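Response regulator receiver modulated diguanylate cyclase with PAS/PAC sensor (Desulfovibrio desulfuricans subsp. desulfuricans, PDB 3CG0) probably acts as a two-component signalling protein whose phosphorylatable receiver domain, the part described here, controls an attached diguanylate cyclase that makes cyclic di-GMP. Local coordinates at residues L13-G18 with A75-G80. Numbering follows the deposited sequence. Where two conformers were deposited one is given.
Sequences LIVEDG and ARLAAG
In the CheY-like receiver fold, a parallel five-stranded sheet is flanked by helices, and here Leu13 and Val15 of strand 11-15 meet Leu77 of helix 70-80 in the hydrophobic core on one face of that sheet. The contact is small and purely apolar. Both strand residues point toward the helix, as alternate residues of a strand do. One methyl of Leu77 touches both: its CD1 lies 4.1 Å from Leu13 CD2 and 4.2 Å from Val15 CG2. The two leucine side chains meet at an oblique angle. The Leu13 CG lies opposite the backbone N (chi1 173°), and with chi2 at 145° its CD2 methyl meets Leu77. The CA atoms of Leu13 and Leu77 are 10.2 Å apart, a gap spanned by the side chains alone; no hydrogen bond links the two segments. Ala58 and Val60 of the neighbouring strand 57-61 and Val47 and Ala50 of helix 43-53 also pack on Leu77. Just past the strand, Glu16 lies near Asp61, the predicted phosphorylation site, which is unmodified here. The Glu16 carboxylate also accepts a weak hydrogen bond: Gly18 N, at the N-cap of the next helix, lies 3.4 Å from Glu16 OE2.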
loop_
_atom_site.group_PDB
_atom_site.type_symbol
_atom_site.label_atom_id
_atom_site.label_comp_id
_atom_site.label_asym_id
_atom_site.label_seq_id
_atom_site.Cartn_x
_atom_site.Cartn_y
_atom_site.Cartn_z
ATOM N N LEU C 13 7.041 28.944 -2.059
ATOM C CA LEU C 13 7.217 30.138 -2.882
ATOM C C LEU C 13 5.930 30.964 -2.791
ATOM O O LEU C 13 4.845 30.415 -2.951
ATOM C CB LEU C 13 7.537 29.705 -4.315
ATOM C CG LEU C 13 7.632 30.652 -5.514
ATOM C CD1 LEU C 13 8.703 30.156 -6.465
ATOM C CD2 LEU C 13 6.319 30.754 -6.249
ATOM N N ILE C 14 6.047 32.263 -2.498
ATOM C CA ILE C 14 4.876 33.127 -2.298
ATOM C C ILE C 14 4.767 34.138 -3.443
ATOM O O ILE C 14 5.748 34.770 -3.817
ATOM C CB ILE C 14 4.939 33.896 -0.963
ATOM C CG1 ILE C 14 5.039 32.940 0.230
ATOM C CG2 ILE C 14 3.723 34.803 -0.787
ATOM C CD1 ILE C 14 5.200 33.663 1.566
ATOM N N VAL C 15 3.577 34.246 -4.019
ATOM C CA VAL C 15 3.288 35.234 -5.044
ATOM C C VAL C 15 2.150 36.093 -4.508
ATOM O O VAL C 15 1.011 35.636 -4.419
ATOM C CB VAL C 15 2.864 34.586 -6.371
ATOM C CG1 VAL C 15 2.941 35.602 -7.505
ATOM C CG2 VAL C 15 3.731 33.408 -6.696
ATOM N N GLU C 16 2.463 37.335 -4.142
ATOM C CA GLU C 16 1.545 38.166 -3.381
ATOM C C GLU C 16 1.874 39.633 -3.606
ATOM O O GLU C 16 3.027 40.040 -3.429
ATOM C CB GLU C 16 1.674 37.819 -1.898
ATOM C CG GLU C 16 0.964 38.759 -0.947
ATOM C CD GLU C 16 -0.533 38.563 -0.951
ATOM O OE1 GLU C 16 -0.984 37.416 -0.722
ATOM O OE2 GLU C 16 -1.255 39.558 -1.173
ATOM N N ASP C 17 0.863 40.418 -3.989
ATOM C CA ASP C 17 1.047 41.847 -4.293
ATOM C C ASP C 17 1.125 42.707 -3.022
ATOM O O ASP C 17 1.986 43.577 -2.916
ATOM C CB ASP C 17 -0.070 42.357 -5.220
ATOM C CG ASP C 17 0.462 43.149 -6.420
ATOM O OD1 ASP C 17 1.485 43.863 -6.293
ATOM O OD2 ASP C 17 -0.160 43.058 -7.499
ATOM N N GLY C 18 0.227 42.460 -2.068
ATOM C CA GLY C 18 0.215 43.182 -0.785
ATOM C C GLY C 18 1.395 42.839 0.110
ATOM O O GLY C 18 1.460 41.741 0.663
ATOM N N ALA C 75 -1.317 28.881 -13.239
ATOM C CA ALA C 75 -1.347 27.995 -14.421
ATOM C C ALA C 75 0.041 27.631 -14.910
ATOM O O ALA C 75 0.312 26.465 -15.197
ATOM C CB ALA C 75 -2.156 28.614 -15.561
ATOM N N ARG C 76 0.937 28.613 -14.959
ATOM C CA ARG C 76 2.296 28.350 -15.407
ATOM C C ARG C 76 3.163 27.618 -14.396
ATOM O O ARG C 76 3.920 26.722 -14.770
ATOM C CB ARG C 76 2.969 29.628 -15.900
ATOM C CG ARG C 76 2.722 29.859 -17.382
ATOM C CD ARG C 76 2.894 31.313 -17.763
ATOM N NE ARG C 76 2.486 31.570 -19.145
ATOM C CZ ARG C 76 1.246 31.874 -19.535
ATOM N NH1 ARG C 76 0.253 31.962 -18.653
ATOM N NH2 ARG C 76 0.999 32.091 -20.822
ATOM N N LEU C 77 3.054 27.988 -13.127
ATOM C CA LEU C 77 3.768 27.280 -12.060
ATOM C C LEU C 77 3.314 25.819 -11.947
ATOM O O LEU C 77 4.142 24.922 -11.779
ATOM C CB LEU C 77 3.596 28.013 -10.718
ATOM C CG LEU C 77 4.144 29.444 -10.592
ATOM C CD1 LEU C 77 3.665 30.097 -9.315
ATOM C CD2 LEU C 77 5.655 29.492 -10.687
ATOM N N ALA C 78 2.004 25.590 -12.054
ATOM C CA ALA C 78 1.412 24.241 -11.948
ATOM C C ALA C 78 1.747 23.306 -13.097
ATOM O O ALA C 78 1.841 22.093 -12.903
ATOM C CB ALA C 78 -0.089 24.323 -11.791
ATOM N N ALA C 79 1.911 23.870 -14.290
ATOM C CA ALA C 79 2.132 23.076 -15.493
ATOM C C ALA C 79 3.604 22.968 -15.850
ATOM O O ALA C 79 4.067 21.899 -16.233
ATOM C CB ALA C 79 1.351 23.653 -16.650
ATOM N N GLY C 80 4.333 24.071 -15.710
ATOM C CA GLY C 80 5.729 24.140 -16.135
ATOM C C GLY C 80 6.749 23.741 -15.089
ATOM O O GLY C 80 7.868 23.352 -15.432
#